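Local coordinates for protein cytosolic phospholipase A2 delta (Homo sapiens, PDB 5IZ5) that hydrolyses glycerophospholipids at the sn-2 position in a calcium-dependent manner, with a preference for linoleic acid at that position, at residues 410-415 against 436-441; 454-459 against 488-493; 482-487 against 626-631. The protein carries 3 engineered substitutions. All coordinates share one frame; numbering follows the deposited sequence.

Overall arrangement
All three contacts lie in the catalytic region of the enzyme and differ in chemistry. Contact 1 joins two consecutive helices through one buried hydroxyl pair, and contact 2 is a buried, mainly apolar contact between two loop regions. Contact 3 is partly buried; it pairs two tryptophans and, separately, brings an acidic side chain up to a backbone carbonyl. Contacts 2 and 3 share the mixed sheet: strands 482-487 and 492-494 are antiparallel neighbours, and Gly493 O lies 2.9 Å from Glu486 N, a probable hydrogen bond. Contact 1 stands apart, its nearest atoms about 15 Å from those of contact 2 and about 14 Å from those of contact 3.

Contact 1: residues 410-415 against 436-441; sequences ASYRRE and LESMLH
Tyr412 and Ser438 face each other from two helical segments whose backbones stay far apart: their CA atoms, the nearest pair across 410-415 and 436-441, are 9.9 Å from one another. Tyr412 provides the span, its CG set anti to the carbonyl carbon and beside the backbone N (chi1 -64°), which carries the ring outward until the hydroxyl arrives at the second helix. There Tyr412 OH and Ser438 OG form a hydrogen bond of 2.7 Å, in which either oxygen could be the donor. Ser438 OG sits at the edge of the phenol, in its plane, 3.5 Å from Tyr412 CE1. The phenol hydroxyl comes in beside the serine CB-OG bond, at nearly 90° to it and not beyond its end, which also leaves Ser438 CB 3.0 Å from Tyr412 OH.

The segments belong to helices 406-422 and 428-441, successive elements of the catalytic region joined by a five-residue connection, a helix-loop-helix arrangement tied here by one hydroxyl pair, away from the annotated sites. The small shared surface, 82 Å² summed over both sides, agrees with a point contact in place of interlocked helix faces. Both touching residues are nevertheless buried: Tyr412 also packs on Leu434 and Val435 of the second helix and on Phe593 of helix 588-593. Ser438 OG has a further, weak hydrogen bond to Leu434 O, one turn back in its own helix. Nearby, Glu415 OE2 stays 5.4 Å from Glu437 OE1, and each glutamate forms a salt bridge with Arg523, which probably offsets their like charges.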
loop_
_atom_site.group_PDB
_atom_site.type_symbol
_atom_site.label_atom_id
_atom_site.label_comp_id
_atom_site.label_asym_id
_atom_site.label_seq_id
_atom_site.Cartn_x
_atom_site.Cartn_y
_atom_site.Cartn_z
ATOM N N ALA B 410 -6.437 12.623 27.527
ATOM C CA ALA B 410 -5.331 13.578 27.575
ATOM C C ALA B 410 -4.078 13.020 26.889
ATOM O O ALA B 410 -3.407 13.733 26.137
ATOM C CB ALA B 410 -5.014 13.946 29.012
ATOM N N SER B 411 -3.778 11.747 27.138
ATOM C CA SER B 411 -2.639 11.079 26.498
ATOM C C SER B 411 -2.790 11.041 24.987
ATOM O O SER B 411 -1.807 11.232 24.273
ATOM C CB SER B 411 -2.462 9.651 27.021
ATOM O OG SER B 411 -2.292 9.667 28.420
ATOM N N TYR B 412 -4.004 10.791 24.493
ATOM C CA TYR B 412 -4.216 10.791 23.050
ATOM C C TYR B 412 -3.870 12.158 22.484
ATOM O O TYR B 412 -3.141 12.279 21.488
ATOM C CB TYR B 412 -5.669 10.469 22.648
ATOM C CG TYR B 412 -6.217 9.105 22.984
ATOM C CD1 TYR B 412 -5.386 8.042 23.342
ATOM C CD2 TYR B 412 -7.591 8.874 22.909
ATOM C CE1 TYR B 412 -5.914 6.800 23.636
ATOM C CE2 TYR B 412 -8.124 7.635 23.197
ATOM C CZ TYR B 412 -7.279 6.602 23.555
ATOM O OH TYR B 412 -7.800 5.371 23.851
ATOM N N ARG B 413 -4.412 13.189 23.120
ATOM C CA ARG B 413 -4.223 14.550 22.656
ATOM C C ARG B 413 -2.753 14.941 22.659
ATOM O O ARG B 413 -2.254 15.507 21.685
ATOM C CB ARG B 413 -5.021 15.522 23.527
ATOM C CG ARG B 413 -4.933 16.966 23.056
ATOM C CD ARG B 413 -5.273 17.087 21.588
ATOM N NE ARG B 413 -6.358 18.041 21.369
ATOM C CZ ARG B 413 -6.217 19.298 20.969
ATOM N NH1 ARG B 413 -5.028 19.816 20.729
ATOM N NH2 ARG B 413 -7.289 20.049 20.808
ATOM N N ARG B 414 -2.076 14.610 23.752
ATOM C CA ARG B 414 -0.676 14.928 23.924
ATOM C C ARG B 414 0.133 14.246 22.842
ATOM O O ARG B 414 0.958 14.888 22.198
ATOM C CB ARG B 414 -0.191 14.505 25.306
ATOM C CG ARG B 414 -0.440 15.523 26.389
ATOM C CD ARG B 414 0.339 15.198 27.646
ATOM N NE ARG B 414 0.118 13.819 28.086
ATOM C CZ ARG B 414 -0.771 13.438 29.003
ATOM N NH1 ARG B 414 -1.550 14.317 29.626
ATOM N NH2 ARG B 414 -0.881 12.152 29.310
ATOM N N GLU B 415 -0.137 12.963 22.605
ATOM C CA GLU B 415 0.593 12.234 21.578
ATOM C C GLU B 415 0.340 12.813 20.188
ATOM O O GLU B 415 1.278 12.974 19.405
ATOM C CB GLU B 415 0.280 10.733 21.602
ATOM C CG GLU B 415 0.939 9.985 20.445
ATOM C CD GLU B 415 1.167 8.498 20.702
ATOM O OE1 GLU B 415 1.808 7.854 19.850
ATOM O OE2 GLU B 415 0.708 7.963 21.729
ATOM N N LEU B 436 -7.835 1.958 19.351
ATOM C CA LEU B 436 -7.732 0.519 19.165
ATOM C C LEU B 436 -6.685 -0.060 20.114
ATOM O O LEU B 436 -6.934 -1.068 20.770
ATOM C CB LEU B 436 -7.368 0.189 17.719
ATOM C CG LEU B 436 -7.134 -1.281 17.390
ATOM C CD1 LEU B 436 -8.382 -2.109 17.672
ATOM C CD2 LEU B 436 -6.702 -1.430 15.940
ATOM N N GLU B 437 -5.532 0.604 20.204
ATOM C CA GLU B 437 -4.476 0.183 21.117
ATOM C C GLU B 437 -4.982 0.111 22.551
ATOM O O GLU B 437 -4.705 -0.852 23.262
ATOM C CB GLU B 437 -3.278 1.134 21.042
ATOM C CG GLU B 437 -2.071 0.674 21.844
ATOM C CD GLU B 437 -0.889 1.616 21.726
ATOM O OE1 GLU B 437 -1.063 2.834 21.939
ATOM O OE2 GLU B 437 0.220 1.140 21.412
ATOM N N SER B 438 -5.709 1.143 22.969
ATOM C CA SER B 438 -6.315 1.194 24.304
ATOM C C SER B 438 -7.312 0.042 24.549
ATOM O O SER B 438 -7.369 -0.516 25.649
ATOM C CB SER B 438 -7.007 2.558 24.522
ATOM O OG SER B 438 -6.077 3.557 24.902
ATOM N N MET B 439 -8.091 -0.314 23.532
ATOM C CA MET B 439 -9.100 -1.362 23.678
ATOM C C MET B 439 -8.475 -2.753 23.745
ATOM O O MET B 439 -8.902 -3.592 24.545
ATOM C CB MET B 439 -10.115 -1.292 22.534
ATOM C CG MET B 439 -10.948 -0.022 22.551
ATOM S SD MET B 439 -12.063 0.098 21.141
ATOM C CE MET B 439 -13.620 -0.132 21.960
ATOM N N LEU B 440 -7.464 -2.984 22.914
ATOM C CA LEU B 440 -6.785 -4.279 22.850
ATOM C C LEU B 440 -5.830 -4.503 24.025
ATOM O O LEU B 440 -5.689 -5.633 24.496
ATOM C CB LEU B 440 -6.024 -4.414 21.522
ATOM C CG LEU B 440 -6.720 -5.069 20.320
ATOM C CD1 LEU B 440 -8.222 -4.835 20.285
ATOM C CD2 LEU B 440 -6.069 -4.609 19.018
ATOM N N HIS B 441 -5.162 -3.440 24.476
ATOM C CA HIS B 441 -4.149 -3.561 25.538
ATOM C C HIS B 441 -4.253 -2.673 26.769
ATOM O O HIS B 441 -3.558 -2.930 27.749
ATOM C CB HIS B 441 -2.754 -3.352 24.945
ATOM C CG HIS B 441 -2.540 -4.030 23.627
ATOM N ND1 HIS B 441 -2.153 -5.348 23.522
ATOM C CD2 HIS B 441 -2.647 -3.568 22.359
ATOM C CE1 HIS B 441 -2.032 -5.668 22.247
ATOM N NE2 HIS B 441 -2.324 -4.606 21.519
#

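Contact 2: residues 454-459 against 488-493; sequences AALERG and SPYEVG
Leu456 reaches from one loop to Pro489 and Tyr490 in the turn of a beta hairpin, a mainly apolar contact flanking the mixed sheet of the catalytic region. Leu456 opens a type I beta turn that ends at Gly459, ahead of strand 463-471, while Pro489 and Tyr490 belong to the connection between the hairpin's antiparallel strands 482-487 and 492-494. In the packed part, Leu456 CD1 is lodged against the proline and the phenol, 3.8 Å from Pro489 CG and 3.7 Å from Tyr490 CZ, while Leu456 CB lies against the phenol hydroxyl. Leu456 and Tyr490 cross at a slant, with Leu456 CG held beside its backbone N (chi1 -51°) and the branch directed at the other loop. All three touching residues are buried, and Phe297 of helix 292-313 packs on both Leu456 and Tyr490.

The outer side of the turn differs. Glu457 and Arg458 are exposed and contribute nothing to this surface; Arg458 forms a salt bridge with Glu379. Within the hairpin connection, Ser488 OG builds an ST turn and ST motif: it accepts from Tyr490 N at 3.0 Å and, more nearly straight, from Glu491 N at 3.1 Å with an angle of 167°. These bonds fix the backbone that presents the phenol. At the far end of that ring, Tyr490 OH takes a weak hydrogen bond with Arg300 NH2 and lies 3.3 Å from Leu456 CB.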
loop_
_atom_site.group_PDB
_atom_site.type_symbol
_atom_site.label_atom_id
_atom_site.label_comp_id
_atom_site.label_asym_id
_atom_site.label_seq_id
_atom_site.Cartn_x
_atom_site.Cartn_y
_atom_site.Cartn_z
ATOM N N ALA B 454 12.016 -11.655 14.857
ATOM C CA ALA B 454 12.474 -12.547 15.919
ATOM C C ALA B 454 11.615 -13.810 16.001
ATOM O O ALA B 454 12.126 -14.887 16.295
ATOM C CB ALA B 454 12.494 -11.824 17.260
ATOM N N ALA B 455 10.321 -13.681 15.710
ATOM C CA ALA B 455 9.404 -14.828 15.673
ATOM C C ALA B 455 9.670 -15.797 14.522
ATOM O O ALA B 455 9.076 -16.877 14.470
ATOM C CB ALA B 455 7.968 -14.339 15.601
ATOM N N LEU B 456 10.554 -15.419 13.600
ATOM C CA LEU B 456 10.849 -16.225 12.425
ATOM C C LEU B 456 12.309 -16.694 12.346
ATOM O O LEU B 456 12.691 -17.354 11.377
ATOM C CB LEU B 456 10.538 -15.404 11.174
ATOM C CG LEU B 456 9.162 -14.746 11.088
ATOM C CD1 LEU B 456 9.095 -13.857 9.858
ATOM C CD2 LEU B 456 8.055 -15.792 11.058
ATOM N N GLU B 457 13.118 -16.361 13.348
ATOM C CA GLU B 457 14.572 -16.572 13.259
ATOM C C GLU B 457 14.961 -18.054 13.207
ATOM O O GLU B 457 15.942 -18.406 12.560
ATOM C CB GLU B 457 15.325 -15.806 14.351
ATOM C CG GLU B 457 14.974 -16.155 15.781
ATOM C CD GLU B 457 15.541 -15.145 16.768
ATOM O OE1 GLU B 457 16.478 -14.398 16.399
ATOM O OE2 GLU B 457 15.035 -15.091 17.911
ATOM N N ARG B 458 14.167 -18.914 13.839
ATOM C CA ARG B 458 14.397 -20.365 13.807
ATOM C C ARG B 458 13.337 -21.121 12.997
ATOM O O ARG B 458 13.233 -22.346 13.084
ATOM C CB ARG B 458 14.454 -20.898 15.239
ATOM C CG ARG B 458 15.749 -20.547 15.949
ATOM C CD ARG B 458 15.720 -20.924 17.404
ATOM N NE ARG B 458 14.733 -20.101 18.085
ATOM C CZ ARG B 458 13.527 -20.500 18.480
ATOM N NH1 ARG B 458 13.109 -21.750 18.303
ATOM N NH2 ARG B 458 12.738 -19.626 19.067
ATOM N N GLY B 459 12.570 -20.392 12.189
ATOM C CA GLY B 459 11.446 -20.967 11.455
ATOM C C GLY B 459 10.380 -21.520 12.382
ATOM O O GLY B 459 9.662 -22.442 12.011
ATOM N N SER B 488 5.014 -7.672 5.550
ATOM C CA SER B 488 5.566 -8.780 6.336
ATOM C C SER B 488 6.704 -8.259 7.212
ATOM O O SER B 488 7.155 -7.127 7.025
ATOM C CB SER B 488 6.084 -9.893 5.420
ATOM O OG SER B 488 7.439 -9.679 5.068
ATOM N N PRO B 489 7.188 -9.084 8.162
ATOM C CA PRO B 489 8.333 -8.664 8.972
ATOM C C PRO B 489 9.612 -8.419 8.170
ATOM O O PRO B 489 10.498 -7.716 8.654
ATOM C CB PRO B 489 8.529 -9.835 9.942
ATOM C CG PRO B 489 7.204 -10.521 9.984
ATOM C CD PRO B 489 6.688 -10.403 8.584
ATOM N N TYR B 490 9.703 -8.983 6.969
ATOM C CA TYR B 490 10.858 -8.788 6.096
ATOM C C TYR B 490 10.698 -7.646 5.096
ATOM O O TYR B 490 11.668 -6.938 4.821
ATOM C CB TYR B 490 11.191 -10.080 5.335
ATOM C CG TYR B 490 11.541 -11.248 6.229
ATOM C CD1 TYR B 490 12.470 -11.111 7.257
ATOM C CD2 TYR B 490 10.956 -12.497 6.038
ATOM C CE1 TYR B 490 12.797 -12.177 8.072
ATOM C CE2 TYR B 490 11.270 -13.568 6.858
ATOM C CZ TYR B 490 12.192 -13.403 7.869
ATOM O OH TYR B 490 12.518 -14.456 8.683
ATOM N N GLU B 491 9.509 -7.469 4.528
ATOM C CA GLU B 491 9.326 -6.387 3.572
ATOM C C GLU B 491 7.878 -5.967 3.336
ATOM O O GLU B 491 6.935 -6.739 3.551
ATOM C CB GLU B 491 10.008 -6.712 2.235
ATOM C CG GLU B 491 9.635 -8.043 1.620
ATOM C CD GLU B 491 10.230 -8.257 0.236
ATOM O OE1 GLU B 491 11.234 -7.602 -0.113
ATOM O OE2 GLU B 491 9.691 -9.096 -0.509
ATOM N N VAL B 492 7.748 -4.716 2.899
ATOM C CA VAL B 492 6.480 -4.069 2.628
ATOM C C VAL B 492 6.557 -3.533 1.207
ATOM O O VAL B 492 7.526 -2.857 0.848
ATOM C CB VAL B 492 6.245 -2.893 3.596
ATOM C CG1 VAL B 492 4.946 -2.180 3.265
ATOM C CG2 VAL B 492 6.234 -3.375 5.044
ATOM N N GLY B 493 5.558 -3.840 0.390
ATOM C CA GLY B 493 5.590 -3.394 -0.992
ATOM C C GLY B 493 4.428 -3.769 -1.877
ATOM O O GLY B 493 3.464 -4.401 -1.447
#

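Contact 3: residues 482-487 against 626-631; sequences KEWVEF and STWADY
Lys482 and Asp630 carry the nearest CA atoms, 7.7 Å apart, which join strand 482-487 to the short link between helices 623-628 and 631-634. Trp484 and Trp628 supply the aromatic half of the contact. Their side chains cross at about a right angle, and the five-membered ring of Trp484 lies obliquely to the six-membered ring of Trp628, centroids 5.5 Å apart and planes at 65°. Touching is confined to a corner of each indole: Trp484 CD1 is 3.8 Å from Trp628 CZ3 and 3.9 Å from Trp628 CE3. The ring nitrogen has its partner outside the segments: Trp484 NE1 hydrogen-bonds to Tyr693 OH.

The second half is polar but unbonded. Asp630 OD1 stands 3.2 Å from Lys482 O; both are acceptors, so the pair is a close approach without a hydrogen bond. Lys482 NZ, 7.0 Å from Asp630 OD1, is too far for a salt bridge. Asp630 occupies the N-cap position before helix 631-634, although its side chain makes no capping bond.

In the fold, the contact sets the junction of two helices against a strand of the mixed sheet near the catalytic site: the side chain of Trp484 lies about 10 Å from that of the nucleophile Ser365 and about 8 Å from that of Asp651, the proton acceptor inferred from relatives; Ser365 and Asp651 probably form the Ser-Asp dyad of cytosolic phospholipases A2.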
loop_
_atom_site.group_PDB
_atom_site.type_symbol
_atom_site.label_atom_id
_atom_site.label_comp_id
_atom_site.label_asym_id
_atom_site.label_seq_id
_atom_site.Cartn_x
_atom_site.Cartn_y
_atom_site.Cartn_z
ATOM N N LYS B 482 -7.093 0.273 -7.622
ATOM C CA LYS B 482 -6.692 -0.324 -6.351
ATOM C C LYS B 482 -5.518 -1.267 -6.540
ATOM O O LYS B 482 -5.537 -2.115 -7.420
ATOM C CB LYS B 482 -7.882 -1.068 -5.724
ATOM C CG LYS B 482 -8.526 -2.091 -6.635
ATOM C CD LYS B 482 -9.738 -2.692 -5.951
ATOM C CE LYS B 482 -10.023 -4.112 -6.417
ATOM N NZ LYS B 482 -10.570 -4.934 -5.298
ATOM N N GLU B 483 -4.508 -1.094 -5.694
ATOM C CA GLU B 483 -3.243 -1.823 -5.752
ATOM C C GLU B 483 -2.966 -2.488 -4.414
ATOM O O GLU B 483 -3.036 -1.845 -3.364
ATOM C CB GLU B 483 -2.101 -0.858 -6.086
ATOM C CG GLU B 483 -2.338 -0.093 -7.378
ATOM C CD GLU B 483 -1.320 1.002 -7.617
ATOM O OE1 GLU B 483 -0.812 1.081 -8.748
ATOM O OE2 GLU B 483 -1.041 1.789 -6.685
ATOM N N TRP B 484 -2.643 -3.776 -4.454
ATOM C CA TRP B 484 -2.381 -4.522 -3.229
ATOM C C TRP B 484 -1.003 -4.165 -2.684
ATOM O O TRP B 484 -0.010 -4.211 -3.414
ATOM C CB TRP B 484 -2.503 -6.031 -3.464
ATOM C CG TRP B 484 -3.911 -6.450 -3.794
ATOM C CD1 TRP B 484 -4.435 -6.649 -5.036
ATOM C CD2 TRP B 484 -4.975 -6.690 -2.866
ATOM N NE1 TRP B 484 -5.761 -7.004 -4.937
ATOM C CE2 TRP B 484 -6.118 -7.038 -3.615
ATOM C CE3 TRP B 484 -5.072 -6.645 -1.476
ATOM C CZ2 TRP B 484 -7.350 -7.342 -3.014
ATOM C CZ3 TRP B 484 -6.295 -6.949 -0.875
ATOM C CH2 TRP B 484 -7.417 -7.297 -1.644
ATOM N N VAL B 485 -0.972 -3.778 -1.414
ATOM C CA VAL B 485 0.260 -3.543 -0.687
ATOM C C VAL B 485 0.365 -4.576 0.437
ATOM O O VAL B 485 -0.432 -4.609 1.375
ATOM C CB VAL B 485 0.337 -2.118 -0.104
ATOM C CG1 VAL B 485 1.626 -1.942 0.682
ATOM C CG2 VAL B 485 0.254 -1.081 -1.217
ATOM N N GLU B 486 1.387 -5.405 0.330
ATOM C CA GLU B 486 1.618 -6.494 1.271
ATOM C C GLU B 486 2.618 -6.082 2.345
ATOM O O GLU B 486 3.633 -5.452 2.026
ATOM C CB GLU B 486 2.146 -7.680 0.472
ATOM C CG GLU B 486 2.776 -8.790 1.282
ATOM C CD GLU B 486 3.274 -9.891 0.370
ATOM O OE1 GLU B 486 2.429 -10.687 -0.097
ATOM O OE2 GLU B 486 4.501 -9.941 0.109
ATOM N N PHE B 487 2.334 -6.447 3.600
ATOM C CA PHE B 487 3.246 -6.214 4.725
ATOM C C PHE B 487 3.706 -7.543 5.326
ATOM O O PHE B 487 2.884 -8.425 5.602
ATOM C CB PHE B 487 2.557 -5.433 5.853
ATOM C CG PHE B 487 2.159 -4.031 5.484
ATOM C CD1 PHE B 487 2.763 -2.945 6.100
ATOM C CD2 PHE B 487 1.167 -3.793 4.533
ATOM C CE1 PHE B 487 2.392 -1.646 5.775
ATOM C CE2 PHE B 487 0.789 -2.494 4.202
ATOM C CZ PHE B 487 1.403 -1.421 4.820
ATOM N N SER B 626 1.032 -7.330 -15.544
ATOM C CA SER B 626 -0.200 -7.682 -16.275
ATOM C C SER B 626 -1.192 -8.433 -15.393
ATOM O O SER B 626 -2.392 -8.205 -15.480
ATOM C CB SER B 626 0.117 -8.497 -17.535
ATOM O OG SER B 626 0.555 -7.664 -18.592
ATOM N N THR B 627 -0.685 -9.286 -14.509
ATOM C CA THR B 627 -1.539 -10.027 -13.578
ATOM C C THR B 627 -2.339 -9.073 -12.713
ATOM O O THR B 627 -3.535 -9.262 -12.524
ATOM C CB THR B 627 -0.707 -10.910 -12.645
ATOM O OG1 THR B 627 0.027 -11.866 -13.416
ATOM C CG2 THR B 627 -1.583 -11.642 -11.646
ATOM N N TRP B 628 -1.671 -8.054 -12.184
ATOM C CA TRP B 628 -2.293 -7.123 -11.240
ATOM C C TRP B 628 -2.859 -5.861 -11.889
ATOM O O TRP B 628 -3.497 -5.063 -11.214
ATOM C CB TRP B 628 -1.296 -6.772 -10.133
ATOM C CG TRP B 628 -0.877 -7.999 -9.391
ATOM C CD1 TRP B 628 0.340 -8.617 -9.440
ATOM C CD2 TRP B 628 -1.697 -8.792 -8.528
ATOM N NE1 TRP B 628 0.335 -9.734 -8.640
ATOM C CE2 TRP B 628 -0.904 -9.865 -8.069
ATOM C CE3 TRP B 628 -3.024 -8.696 -8.089
ATOM C CZ2 TRP B 628 -1.392 -10.836 -7.194
ATOM C CZ3 TRP B 628 -3.510 -9.664 -7.215
ATOM C CH2 TRP B 628 -2.693 -10.718 -6.777
ATOM N N ALA B 629 -2.671 -5.686 -13.195
ATOM C CA ALA B 629 -3.115 -4.436 -13.840
ATOM C C ALA B 629 -4.637 -4.252 -13.951
ATOM O O ALA B 629 -5.320 -5.096 -14.515
ATOM C CB ALA B 629 -2.491 -4.277 -15.225
ATOM N N ASP B 630 -5.125 -3.138 -13.388
ATOM C CA ASP B 630 -6.437 -2.519 -13.685
ATOM C C ASP B 630 -6.368 -1.895 -15.076
ATOM O O ASP B 630 -5.744 -0.847 -15.247
ATOM C CB ASP B 630 -6.750 -1.386 -12.675
ATOM C CG ASP B 630 -7.504 -1.864 -11.439
ATOM O OD1 ASP B 630 -6.866 -1.932 -10.366
ATOM O OD2 ASP B 630 -8.733 -2.140 -11.525
ATOM N N TYR B 631 -7.038 -2.479 -16.065
ATOM C CA TYR B 631 -6.627 -2.239 -17.454
ATOM C C TYR B 631 -6.403 -0.756 -17.802
ATOM O O TYR B 631 -5.273 -0.326 -18.103
ATOM C CB TYR B 631 -7.614 -2.849 -18.459
ATOM C CG TYR B 631 -7.435 -2.309 -19.873
ATOM C CD1 TYR B 631 -8.533 -1.975 -20.667
ATOM C CD2 TYR B 631 -6.156 -2.104 -20.402
ATOM C CE1 TYR B 631 -8.359 -1.469 -21.950
ATOM C CE2 TYR B 631 -5.973 -1.593 -21.677
ATOM C CZ TYR B 631 -7.076 -1.281 -22.447
ATOM O OH TYR B 631 -6.892 -0.777 -23.714
#